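Local coordinates for protein BlEst2 (Bacillus licheniformis, PDB 6WPX) that probably hydrolyses ester bonds as a lipase or esterase of the alpha/beta-hydrolase fold, crystallised here in a propeptide form with an autoinhibitory C-terminal domain, at residues N67-Q72 and P265-L270; I142-P147 and S256-N261; K201-A206 and I273-N278; G232-K237 and W252-I257. All coordinates share one frame; numbering follows the deposited sequence.

In the fold
Interactions 1, 2 and 3 lie around the central, mostly parallel sheet of the hydrolase domain, and interaction 4 leads to the probable active site. Centres of interactions 1 and 2 are about 10 Å apart, joined where Asn67 bonds to the backbone at Ile258 and Gly260. Interactions 2 and 3 stand on neighbouring strands, 138-144 and 201-205, with centres about 14 Å apart. Interaction 4 has its centre about 8 Å from that of interaction 2, sharing Ser256 and Ile257 with it, and holds His254 beside Ser119 and Asp231, a grouping consistent with a catalytic triad. Interaction 3, about 18 Å from interaction 4 between centres, lies farther from that site.

Interaction 1: N67-Q72 and P265-L270; sequences NDMAEQ and PVFMPL
A Met-aromatic contact between Met69 and Phe267 links helix 69-75 to helix 260-267. The thioether comes at the edge of the phenyl ring: Met69 SD is 5.1 Å from the centroid of the Phe267 ring. The sulfur lies 76° off the ring normal. Met69 CE, near the ring plane, is 3.8 Å from Phe267 CZ. The methionine chain leaves on the side away from its own backbone N (chi1 -172°) and then bends at both following torsions, which folds the methyl round to meet the ring coming from the opposite direction. A flexible, unbranched methionine suits this place, since it can mould itself to a rigid aromatic rim. Beside this pair, Gln72 OE1 rests 4.3 Å from Pro265 CD. The other end of that amide is tied down, for Gln72 NE2 gives Asp68 OD2 a nearly straight bond of 2.8 Å that lies in the amide plane but meets the carboxylate from above its plane. Just before the helix, Asn67 OD1 accepts from Met69 N at 3.2 Å, forming an Asx turn. Met69 and Phe267 both also touch Phe52 of strand 50-53. Two helices that share a face of the central sheet, one early and one late in the domain, are characteristic of the alpha/beta-hydrolase fold.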
loop_
_atom_site.group_PDB
_atom_site.type_symbol
_atom_site.label_atom_id
_atom_site.label_comp_id
_atom_site.label_asym_id
_atom_site.label_seq_id
_atom_site.Cartn_x
_atom_site.Cartn_y
_atom_site.Cartn_z
ATOM N N ASN A 67 -0.395 16.165 -16.589
ATOM C CA ASN A 67 -0.135 14.897 -17.271
ATOM C C ASN A 67 -0.505 14.993 -18.753
ATOM O O ASN A 67 -1.517 15.591 -19.093
ATOM C CB ASN A 67 -0.934 13.763 -16.579
ATOM C CG ASN A 67 -0.415 12.378 -16.858
ATOM O OD1 ASN A 67 0.412 12.166 -17.755
ATOM N ND2 ASN A 67 -0.842 11.407 -16.064
ATOM N N ASP A 68 0.314 14.394 -19.628
ATOM C CA ASP A 68 0.126 14.390 -21.093
ATOM C C ASP A 68 -0.172 12.998 -21.650
ATOM O O ASP A 68 0.031 12.774 -22.837
ATOM C CB ASP A 68 1.373 14.963 -21.793
ATOM C CG ASP A 68 2.630 14.114 -21.618
ATOM O OD1 ASP A 68 2.716 13.384 -20.620
ATOM O OD2 ASP A 68 3.492 14.151 -22.504
ATOM N N MET A 69 -0.645 12.068 -20.810
ATOM C CA MET A 69 -0.953 10.692 -21.245
ATOM C C MET A 69 -1.885 10.601 -22.474
ATOM O O MET A 69 -1.607 9.814 -23.387
ATOM C CB MET A 69 -1.518 9.868 -20.086
ATOM C CG MET A 69 -1.667 8.405 -20.419
ATOM S SD MET A 69 -0.082 7.561 -20.813
ATOM C CE MET A 69 0.485 7.155 -19.142
ATOM N N ALA A 70 -2.983 11.390 -22.500
ATOM C CA ALA A 70 -3.904 11.373 -23.638
ATOM C C ALA A 70 -3.179 11.781 -24.943
ATOM O O ALA A 70 -3.369 11.151 -25.991
ATOM C CB ALA A 70 -5.084 12.302 -23.376
ATOM N N GLU A 71 -2.347 12.839 -24.858
ATOM C CA GLU A 71 -1.566 13.363 -25.987
ATOM C C GLU A 71 -0.527 12.321 -26.408
ATOM O O GLU A 71 -0.306 12.141 -27.595
ATOM C CB GLU A 71 -0.896 14.690 -25.594
ATOM C CG GLU A 71 -0.087 15.348 -26.693
ATOM C CD GLU A 71 0.513 16.702 -26.343
ATOM O OE1 GLU A 71 1.038 16.855 -25.215
ATOM O OE2 GLU A 71 0.509 17.591 -27.224
ATOM N N GLN A 72 0.081 11.629 -25.445
ATOM C CA GLN A 72 1.057 10.561 -25.721
ATOM C C GLN A 72 0.403 9.442 -26.547
ATOM O O GLN A 72 0.972 8.998 -27.535
ATOM C CB GLN A 72 1.617 9.988 -24.402
ATOM C CG GLN A 72 2.584 10.946 -23.702
ATOM C CD GLN A 72 3.908 11.075 -24.402
ATOM O OE1 GLN A 72 4.360 10.173 -25.114
ATOM N NE2 GLN A 72 4.548 12.216 -24.233
ATOM N N PRO A 265 6.047 5.838 -23.513
ATOM C CA PRO A 265 7.020 5.205 -24.427
ATOM C C PRO A 265 7.517 3.845 -23.910
ATOM O O PRO A 265 7.852 2.967 -24.718
ATOM C CB PRO A 265 8.171 6.226 -24.476
ATOM C CG PRO A 265 7.627 7.482 -23.987
ATOM C CD PRO A 265 6.575 7.135 -23.008
ATOM N N VAL A 266 7.515 3.658 -22.553
ATOM C CA VAL A 266 7.970 2.435 -21.900
ATOM C C VAL A 266 6.958 1.304 -22.102
ATOM O O VAL A 266 7.355 0.217 -22.490
ATOM C CB VAL A 266 8.341 2.633 -20.399
ATOM C CG1 VAL A 266 8.807 1.298 -19.778
ATOM C CG2 VAL A 266 9.418 3.717 -20.240
ATOM N N PHE A 267 5.666 1.546 -21.868
ATOM C CA PHE A 267 4.706 0.464 -22.092
ATOM C C PHE A 267 4.217 0.405 -23.537
ATOM O O PHE A 267 3.537 -0.545 -23.873
ATOM C CB PHE A 267 3.544 0.484 -21.072
ATOM C CG PHE A 267 2.639 1.693 -21.062
ATOM C CD1 PHE A 267 1.708 1.896 -22.082
ATOM C CD2 PHE A 267 2.642 2.580 -19.979
ATOM C CE1 PHE A 267 0.858 3.003 -22.061
ATOM C CE2 PHE A 267 1.786 3.684 -19.961
ATOM C CZ PHE A 267 0.895 3.883 -20.994
ATOM N N MET A 268 4.567 1.372 -24.403
ATOM C CA MET A 268 4.147 1.348 -25.822
ATOM C C MET A 268 4.487 0.001 -26.519
ATOM O O MET A 268 3.573 -0.570 -27.120
ATOM C CB MET A 268 4.626 2.539 -26.620
ATOM C CG MET A 268 4.056 2.559 -28.060
ATOM S SD MET A 268 4.601 3.960 -29.029
ATOM C CE MET A 268 6.375 3.611 -29.178
ATOM N N PRO A 269 5.702 -0.580 -26.380
ATOM C CA PRO A 269 5.930 -1.921 -26.973
ATOM C C PRO A 269 5.027 -2.988 -26.332
ATOM O O PRO A 269 4.650 -3.937 -27.000
ATOM C CB PRO A 269 7.408 -2.226 -26.657
ATOM C CG PRO A 269 7.795 -1.279 -25.644
ATOM C CD PRO A 269 6.931 -0.069 -25.736
ATOM N N LEU A 270 4.671 -2.816 -25.061
ATOM C CA LEU A 270 3.813 -3.758 -24.315
ATOM C C LEU A 270 2.370 -3.711 -24.801
ATOM O O LEU A 270 1.596 -4.615 -24.511
ATOM C CB LEU A 270 3.872 -3.514 -22.778
ATOM C CG LEU A 270 5.259 -3.455 -22.138
ATOM C CD1 LEU A 270 5.150 -3.471 -20.631
ATOM C CD2 LEU A 270 6.171 -4.587 -22.600
#

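Interaction 2: I142-P147 and S256-N261; sequences ITLGTP and SIIKGN
Leu144, the last residue of strand 138-144, directs its side chain at the 3-10 turn of Ser256-Ile258. Its CB lies 4.3 Å from Ile257 CD1, the first meeting of the two side chains. A chi1 of -48° sets CG beside the backbone N, and from there the two methyls part to different partners. One of them, CD1, goes to the turn: it sits 3.8 Å from Ile257 O and 4.1 Å from Ile258 CG2, so a single methyl touches a backbone carbonyl and the branch of the next residue. The other, CD2, packs 3.7 Å from Leu205 CD2 on the neighbouring strand. A forked leucine fits here because its branches serve two partners at once.

Ile257 answers from the turn. Its longer branch runs out extended, and CD1 reaches the backbone just after the strand, 3.6 Å from Gly145 N. Gly145 has a positive phi of 53°, a conformation that glycine takes easily; Ile257 CD1 rests directly on its backbone. The turn is closed by Lys259 N bonding Ser256 O at 3.1 Å, while Ile257 O, which Leu144 CD1 touches, also bonds Thr263 OG1.

All four touching residues are buried, and both isoleucines also pack on Tyr118, next to Ser119. The carboxyl end of a parallel strand, covered by the turn that leads into the last helix of the domain, is where alpha/beta hydrolases place their active site.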
loop_
_atom_site.group_PDB
_atom_site.type_symbol
_atom_site.label_atom_id
_atom_site.label_comp_id
_atom_site.label_asym_id
_atom_site.label_seq_id
_atom_site.Cartn_x
_atom_site.Cartn_y
_atom_site.Cartn_z
ATOM N N ILE A 142 -2.266 -3.883 -18.979
ATOM C CA ILE A 142 -1.001 -3.381 -18.467
ATOM C C ILE A 142 -1.331 -2.662 -17.149
ATOM O O ILE A 142 -2.150 -1.757 -17.121
ATOM C CB ILE A 142 -0.294 -2.472 -19.490
ATOM C CG1 ILE A 142 -0.021 -3.239 -20.806
ATOM C CG2 ILE A 142 0.988 -1.831 -18.872
ATOM C CD1 ILE A 142 0.060 -2.367 -21.993
ATOM N N THR A 143 -0.718 -3.093 -16.061
ATOM C CA THR A 143 -0.942 -2.477 -14.757
ATOM C C THR A 143 0.295 -1.670 -14.369
ATOM O O THR A 143 1.410 -2.135 -14.566
ATOM C CB THR A 143 -1.376 -3.490 -13.696
ATOM O OG1 THR A 143 -0.265 -4.278 -13.272
ATOM C CG2 THR A 143 -2.560 -4.359 -14.137
ATOM N N LEU A 144 0.079 -0.467 -13.817
ATOM C CA LEU A 144 1.123 0.450 -13.390
ATOM C C LEU A 144 1.011 0.625 -11.877
ATOM O O LEU A 144 0.039 1.212 -11.397
ATOM C CB LEU A 144 0.950 1.831 -14.082
ATOM C CG LEU A 144 0.722 1.852 -15.629
ATOM C CD1 LEU A 144 0.510 3.285 -16.135
ATOM C CD2 LEU A 144 1.864 1.196 -16.364
ATOM N N GLY A 145 2.009 0.135 -11.155
ATOM C CA GLY A 145 2.062 0.223 -9.696
ATOM C C GLY A 145 0.826 -0.294 -9.014
ATOM O O GLY A 145 0.317 0.332 -8.078
ATOM N N THR A 146 0.300 -1.420 -9.508
ATOM C CA THR A 146 -0.917 -1.992 -8.949
ATOM C C THR A 146 -0.572 -2.906 -7.786
ATOM O O THR A 146 0.170 -3.864 -7.993
ATOM C CB THR A 146 -1.722 -2.768 -10.015
ATOM O OG1 THR A 146 -2.222 -1.830 -10.985
ATOM C CG2 THR A 146 -2.901 -3.562 -9.386
ATOM N N PRO A 147 -1.158 -2.693 -6.589
ATOM C CA PRO A 147 -0.899 -3.635 -5.488
ATOM C C PRO A 147 -1.699 -4.934 -5.659
ATOM O O PRO A 147 -2.640 -5.193 -4.904
ATOM C CB PRO A 147 -1.308 -2.847 -4.241
ATOM C CG PRO A 147 -2.394 -1.904 -4.727
ATOM C CD PRO A 147 -2.106 -1.628 -6.192
ATOM N N SER A 256 4.919 9.509 -10.407
ATOM C CA SER A 256 5.546 9.657 -11.714
ATOM C C SER A 256 5.239 8.509 -12.722
ATOM O O SER A 256 5.380 8.701 -13.932
ATOM C CB SER A 256 7.051 9.866 -11.566
ATOM O OG SER A 256 7.702 8.642 -11.282
ATOM N N ILE A 257 4.859 7.330 -12.220
ATOM C CA ILE A 257 4.594 6.141 -13.046
ATOM C C ILE A 257 3.413 6.339 -14.030
ATOM O O ILE A 257 3.301 5.595 -14.997
ATOM C CB ILE A 257 4.430 4.865 -12.172
ATOM C CG1 ILE A 257 4.724 3.580 -12.998
ATOM C CG2 ILE A 257 3.043 4.818 -11.469
ATOM C CD1 ILE A 257 4.753 2.275 -12.156
ATOM N N ILE A 258 2.565 7.332 -13.796
ATOM C CA ILE A 258 1.442 7.601 -14.712
ATOM C C ILE A 258 1.687 8.783 -15.614
ATOM O O ILE A 258 0.805 9.116 -16.410
ATOM C CB ILE A 258 0.063 7.714 -14.022
ATOM C CG1 ILE A 258 0.026 8.842 -12.969
ATOM C CG2 ILE A 258 -0.314 6.357 -13.476
ATOM C CD1 ILE A 258 -1.420 9.339 -12.648
ATOM N N LYS A 259 2.838 9.463 -15.459
ATOM C CA LYS A 259 3.158 10.621 -16.315
ATOM C C LYS A 259 3.420 10.111 -17.729
ATOM O O LYS A 259 4.338 9.313 -17.943
ATOM C CB LYS A 259 4.367 11.415 -15.772
ATOM C CG LYS A 259 4.160 12.029 -14.374
ATOM C CD LYS A 259 3.045 13.091 -14.335
ATOM C CE LYS A 259 2.961 13.789 -12.988
ATOM N NZ LYS A 259 1.741 14.647 -12.884
ATOM N N GLY A 260 2.564 10.525 -18.658
ATOM C CA GLY A 260 2.634 10.142 -20.064
ATOM C C GLY A 260 4.016 10.152 -20.673
ATOM O O GLY A 260 4.473 9.121 -21.193
ATOM N N ASN A 261 4.707 11.308 -20.601
ATOM C CA ASN A 261 6.060 11.461 -21.166
ATOM C C ASN A 261 7.080 10.472 -20.579
ATOM O O ASN A 261 8.044 10.131 -21.246
ATOM C CB ASN A 261 6.561 12.898 -21.042
ATOM C CG ASN A 261 6.840 13.319 -19.622
ATOM O OD1 ASN A 261 5.967 13.294 -18.758
ATOM N ND2 ASN A 261 8.062 13.726 -19.359
#

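Interaction 3: K201-A206 and I273-N278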
loop_
_atom_site.group_PDB
_atom_site.type_symbol
_atom_site.label_atom_id
_atom_site.label_comp_id
_atom_site.label_asym_id
_atom_site.label_seq_id
_atom_site.Cartn_x
_atom_site.Cartn_y
_atom_site.Cartn_z
ATOM N N LYS A 201 -3.838 -11.595 -21.614
ATOM C CA LYS A 201 -2.416 -11.414 -21.300
ATOM C C LYS A 201 -2.287 -10.206 -20.373
ATOM O O LYS A 201 -2.882 -9.206 -20.607
ATOM C CB LYS A 201 -1.598 -11.185 -22.568
ATOM C CG LYS A 201 -0.109 -11.113 -22.303
ATOM C CD LYS A 201 0.478 -12.433 -21.843
ATOM C CE LYS A 201 1.883 -12.330 -21.272
ATOM N NZ LYS A 201 2.309 -10.940 -21.043
ATOM N N TYR A 202 -1.453 -10.358 -19.377
ATOM C CA TYR A 202 -1.129 -9.350 -18.357
ATOM C C TYR A 202 0.314 -8.930 -18.399
ATOM O O TYR A 202 1.207 -9.756 -18.610
ATOM C CB TYR A 202 -1.446 -9.865 -16.940
ATOM C CG TYR A 202 -2.924 -10.026 -16.704
ATOM C CD1 TYR A 202 -3.692 -8.967 -16.236
ATOM C CD2 TYR A 202 -3.568 -11.228 -16.987
ATOM C CE1 TYR A 202 -5.071 -9.088 -16.088
ATOM C CE2 TYR A 202 -4.940 -11.370 -16.820
ATOM C CZ TYR A 202 -5.688 -10.301 -16.362
ATOM O OH TYR A 202 -7.036 -10.443 -16.189
ATOM N N PHE A 203 0.526 -7.629 -18.167
ATOM C CA PHE A 203 1.833 -6.981 -18.064
ATOM C C PHE A 203 1.807 -6.129 -16.828
ATOM O O PHE A 203 0.817 -5.438 -16.570
ATOM C CB PHE A 203 2.110 -6.071 -19.262
ATOM C CG PHE A 203 2.292 -6.780 -20.572
ATOM C CD1 PHE A 203 1.196 -7.162 -21.330
ATOM C CD2 PHE A 203 3.568 -7.055 -21.062
ATOM C CE1 PHE A 203 1.371 -7.809 -22.560
ATOM C CE2 PHE A 203 3.739 -7.690 -22.290
ATOM C CZ PHE A 203 2.641 -8.066 -23.029
ATOM N N THR A 204 2.896 -6.130 -16.084
ATOM C CA THR A 204 2.961 -5.272 -14.897
ATOM C C THR A 204 4.170 -4.399 -14.968
ATOM O O THR A 204 5.234 -4.833 -15.410
ATOM C CB THR A 204 2.939 -6.058 -13.569
ATOM O OG1 THR A 204 4.179 -6.726 -13.402
ATOM C CG2 THR A 204 1.754 -7.043 -13.448
ATOM N N LEU A 205 3.995 -3.162 -14.557
ATOM C CA LEU A 205 5.067 -2.188 -14.401
ATOM C C LEU A 205 5.074 -1.843 -12.921
ATOM O O LEU A 205 4.017 -1.820 -12.276
ATOM C CB LEU A 205 4.846 -0.909 -15.223
ATOM C CG LEU A 205 5.499 -0.888 -16.618
ATOM C CD1 LEU A 205 4.809 -1.885 -17.542
ATOM C CD2 LEU A 205 5.410 0.524 -17.236
ATOM N N ALA A 206 6.258 -1.605 -12.386
ATOM C CA ALA A 206 6.406 -1.199 -10.988
ATOM C C ALA A 206 7.557 -0.227 -10.893
ATOM O O ALA A 206 8.494 -0.295 -11.693
ATOM C CB ALA A 206 6.656 -2.414 -10.099
ATOM N N ILE A 273 3.410 -6.268 -28.299
ATOM C CA ILE A 273 4.321 -7.409 -28.226
ATOM C C ILE A 273 3.658 -8.701 -27.717
ATOM O O ILE A 273 2.739 -8.634 -26.899
ATOM C CB ILE A 273 5.551 -7.006 -27.346
ATOM C CG1 ILE A 273 6.789 -7.838 -27.670
ATOM C CG2 ILE A 273 5.235 -7.010 -25.830
ATOM C CD1 ILE A 273 8.091 -7.446 -26.771
ATOM N N GLN A 274 4.135 -9.873 -28.188
ATOM C CA GLN A 274 3.705 -11.183 -27.678
ATOM C C GLN A 274 4.836 -11.604 -26.756
ATOM O O GLN A 274 5.934 -11.848 -27.219
ATOM C CB GLN A 274 3.539 -12.242 -28.804
ATOM C CG GLN A 274 2.385 -12.088 -29.807
ATOM C CD GLN A 274 1.171 -11.320 -29.360
ATOM O OE1 GLN A 274 0.492 -11.676 -28.401
ATOM N NE2 GLN A 274 0.882 -10.256 -30.051
ATOM N N ALA A 275 4.607 -11.598 -25.457
ATOM C CA ALA A 275 5.662 -11.916 -24.496
ATOM C C ALA A 275 5.273 -13.039 -23.584
ATOM O O ALA A 275 4.089 -13.309 -23.388
ATOM C CB ALA A 275 6.019 -10.677 -23.672
ATOM N N ASN A 276 6.268 -13.667 -22.987
ATOM C CA ASN A 276 6.041 -14.745 -22.043
ATOM C C ASN A 276 6.027 -14.198 -20.632
ATOM O O ASN A 276 6.485 -13.078 -20.393
ATOM C CB ASN A 276 7.135 -15.798 -22.192
ATOM C CG ASN A 276 7.155 -16.402 -23.557
ATOM O OD1 ASN A 276 6.230 -17.105 -23.956
ATOM N ND2 ASN A 276 8.165 -16.057 -24.326
ATOM N N ALA A 277 5.499 -14.997 -19.694
ATOM C CA ALA A 277 5.496 -14.683 -18.285
ATOM C C ALA A 277 6.931 -14.753 -17.786
ATOM O O ALA A 277 7.739 -15.510 -18.331
ATOM C CB ALA A 277 4.652 -15.696 -17.532
ATOM N N ASN A 278 7.254 -13.954 -16.773
ATOM C CA ASN A 278 8.571 -13.974 -16.144
ATOM C C ASN A 278 8.429 -13.574 -14.695
ATOM O O ASN A 278 7.521 -12.819 -14.346
ATOM C CB ASN A 278 9.565 -13.048 -16.858
ATOM C CG ASN A 278 9.257 -11.585 -16.668
ATOM O OD1 ASN A 278 8.361 -11.040 -17.307
ATOM N ND2 ASN A 278 9.960 -10.932 -15.745
#
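The nearest CA atoms, those of Lys201 and Ala275, are 8.7 Å apart, so the extended strand and the irregular 273-278 segment meet through side chains and not by pairing as strands. A bend at chi2 (67°) brings the Lys201 chain to the other segment, with CE 3.2 Å from Ala275 O. The nearly eclipsed chi4 (11°) then turns the ammonium back to its own strand, where NZ bonds Tyr202 O at 2.9 Å, from above the carbonyl plane, and also Thr245 OG1. NZ thereby stands 3.5 Å above the plane of the Phe203 ring, offset toward its rim. Lysine suits the place because its methylenes can pack on Ala275 while the ammonium reaches both oxygens. Strand 201-205 runs parallel between 138-144 and 245-246 in the alpha/beta-hydrolase sheet, and the segment past the last helix of the domain covers Lys201 and Phe203 of it. Replacing Lys201 by a leucine would probably leave Tyr202 O and Thr245 OG1 without this donor and uncover part of the Phe203 ring. Phe203 offers a broad apolar surface to the methyl groups of Ile273 and Ala275: its CE2 is 3.9 Å from Ile273 CG2 and 4.0 Å from Ala275 CB, both approaching obliquely. Ile273 O, near the same ring, bonds Arg140 NH1.

Interaction 4: G232-K237 and W252-I257; sequences GAVTEK and WDHFSI
A single methyl lies over the face of an imidazole ring: Ala233 CB sits 3.6 Å from the centroid of the His254 ring, 20° off the ring normal, as a CH-pi contact. The ring atom nearest to Ala233 CB is His254 CG, at 3.5 Å. Alanine suits the spot because its methyl, with no further atoms beyond it, can come close over the ring face. Val234 CG2 adds an oblique touch on His254 CE1 at 3.7 Å. A chi1 of -154° turns the imidazole away from the backbone N of His254 and toward the alanine.

The loop carrying it is shaped by Asp253, whose OD1 takes two backbone donors. Phe255 N, at 2.9 Å from Asp253 OD1, completes an Asx turn. Ser256 N bonds the same Asp253 OD1 at 2.8 Å. In return Ser256 OG accepts from Asp253 N at 3.0 Å. Across the contact, Asp231 bonds His254 ND1 through OD2 while its OD1 takes the backbone N of Ala233 and Val234, so one carboxylate orients both partners. The ring also stacks with Tyr118 and touches Ser119.

A leucine at His254 would probably leave Asp231 OD2 without its mate and deprive the alanine methyl of a flat surface. Held by the ND1 bond to a carboxylate, the Ala233 methyl over one face and the stack with Tyr118, and placed beside a serine, the imidazole has a setting consistent with the histidine of a Ser-His-Asp triad.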
loop_
_atom_site.group_PDB
_atom_site.type_symbol
_atom_site.label_atom_id
_atom_site.label_comp_id
_atom_site.label_asym_id
_atom_site.label_seq_id
_atom_site.Cartn_x
_atom_site.Cartn_y
_atom_site.Cartn_z
ATOM N N GLY A 232 6.927 4.071 -3.012
ATOM C CA GLY A 232 6.354 4.976 -2.020
ATOM C C GLY A 232 4.946 4.571 -1.618
ATOM O O GLY A 232 4.458 4.997 -0.568
ATOM N N ALA A 233 4.286 3.710 -2.420
ATOM C CA ALA A 233 2.927 3.271 -2.084
ATOM C C ALA A 233 2.754 1.781 -2.237
ATOM O O ALA A 233 1.886 1.211 -1.602
ATOM C CB ALA A 233 1.913 4.001 -2.958
ATOM N N VAL A 234 3.514 1.159 -3.149
ATOM C CA VAL A 234 3.353 -0.265 -3.437
ATOM C C VAL A 234 4.734 -0.871 -3.544
ATOM O O VAL A 234 5.604 -0.263 -4.173
ATOM C CB VAL A 234 2.529 -0.506 -4.755
ATOM C CG1 VAL A 234 2.304 -1.995 -4.998
ATOM C CG2 VAL A 234 1.189 0.241 -4.742
ATOM N N THR A 235 4.934 -2.071 -2.978
ATOM C CA THR A 235 6.232 -2.767 -3.109
ATOM C C THR A 235 6.316 -3.445 -4.471
ATOM O O THR A 235 5.302 -3.870 -5.005
ATOM C CB THR A 235 6.475 -3.761 -1.981
ATOM O OG1 THR A 235 5.552 -4.830 -2.134
ATOM C CG2 THR A 235 6.368 -3.109 -0.573
ATOM N N GLU A 236 7.532 -3.556 -5.022
ATOM C CA GLU A 236 7.723 -4.180 -6.332
ATOM C C GLU A 236 7.130 -5.612 -6.313
ATOM O O GLU A 236 6.423 -5.998 -7.245
ATOM C CB GLU A 236 9.225 -4.173 -6.694
ATOM C CG GLU A 236 9.559 -4.953 -7.955
ATOM C CD GLU A 236 9.805 -6.444 -7.804
ATOM O OE1 GLU A 236 9.671 -7.173 -8.805
ATOM O OE2 GLU A 236 10.113 -6.891 -6.676
ATOM N N LYS A 237 7.409 -6.390 -5.247
ATOM C CA LYS A 237 6.873 -7.756 -5.149
ATOM C C LYS A 237 5.333 -7.787 -5.144
ATOM O O LYS A 237 4.739 -8.681 -5.754
ATOM C CB LYS A 237 7.454 -8.515 -3.944
ATOM C CG LYS A 237 8.908 -8.974 -4.170
ATOM C CD LYS A 237 9.017 -10.161 -5.160
ATOM C CE LYS A 237 10.302 -10.140 -5.946
ATOM N NZ LYS A 237 10.270 -11.093 -7.086
ATOM N N TRP A 252 10.553 4.999 -11.200
ATOM C CA TRP A 252 9.349 5.786 -11.022
ATOM C C TRP A 252 8.880 5.663 -9.596
ATOM O O TRP A 252 9.103 4.645 -8.953
ATOM C CB TRP A 252 8.214 5.296 -11.965
ATOM C CG TRP A 252 8.662 5.028 -13.374
ATOM C CD1 TRP A 252 9.232 5.917 -14.239
ATOM C CD2 TRP A 252 8.647 3.763 -14.049
ATOM N NE1 TRP A 252 9.573 5.283 -15.421
ATOM C CE2 TRP A 252 9.234 3.956 -15.324
ATOM C CE3 TRP A 252 8.189 2.476 -13.703
ATOM C CZ2 TRP A 252 9.360 2.913 -16.253
ATOM C CZ3 TRP A 252 8.293 1.456 -14.631
ATOM C CH2 TRP A 252 8.897 1.669 -15.874
ATOM N N ASP A 253 8.219 6.711 -9.110
ATOM C CA ASP A 253 7.581 6.648 -7.821
ATOM C C ASP A 253 6.110 6.474 -8.166
ATOM O O ASP A 253 5.747 6.491 -9.360
ATOM C CB ASP A 253 7.883 7.877 -6.929
ATOM C CG ASP A 253 7.477 9.233 -7.483
ATOM O OD1 ASP A 253 6.349 9.359 -7.962
ATOM O OD2 ASP A 253 8.256 10.185 -7.336
ATOM N N HIS A 254 5.260 6.318 -7.152
ATOM C CA HIS A 254 3.835 6.095 -7.393
ATOM C C HIS A 254 3.144 7.222 -8.164
ATOM O O HIS A 254 2.170 6.943 -8.834
ATOM C CB HIS A 254 3.098 5.807 -6.078
ATOM C CG HIS A 254 1.872 4.990 -6.282
ATOM N ND1 HIS A 254 1.935 3.688 -6.820
ATOM C CD2 HIS A 254 0.589 5.289 -6.005
ATOM C CE1 HIS A 254 0.687 3.270 -6.856
ATOM N NE2 HIS A 254 -0.155 4.208 -6.403
ATOM N N PHE A 255 3.641 8.465 -8.082
ATOM C CA PHE A 255 3.030 9.564 -8.838
ATOM C C PHE A 255 3.601 9.653 -10.250
ATOM O O PHE A 255 2.851 9.851 -11.185
ATOM C CB PHE A 255 3.196 10.925 -8.122
ATOM C CG PHE A 255 2.632 11.010 -6.721
ATOM C CD1 PHE A 255 1.493 10.297 -6.365
ATOM C CD2 PHE A 255 3.199 11.853 -5.781
ATOM C CE1 PHE A 255 0.964 10.388 -5.076
ATOM C CE2 PHE A 255 2.654 11.961 -4.497
ATOM C CZ PHE A 255 1.548 11.221 -4.155
ATOM N N SER A 256 4.919 9.509 -10.407
ATOM C CA SER A 256 5.546 9.657 -11.714
ATOM C C SER A 256 5.239 8.509 -12.722
ATOM O O SER A 256 5.380 8.701 -13.932
ATOM C CB SER A 256 7.051 9.866 -11.566
ATOM O OG SER A 256 7.702 8.642 -11.282
ATOM N N ILE A 257 4.859 7.330 -12.220
ATOM C CA ILE A 257 4.594 6.141 -13.046
ATOM C C ILE A 257 3.413 6.339 -14.030
ATOM O O ILE A 257 3.301 5.595 -14.997
ATOM C CB ILE A 257 4.430 4.865 -12.172
ATOM C CG1 ILE A 257 4.724 3.580 -12.998
ATOM C CG2 ILE A 257 3.043 4.818 -11.469
ATOM C CD1 ILE A 257 4.753 2.275 -12.156
#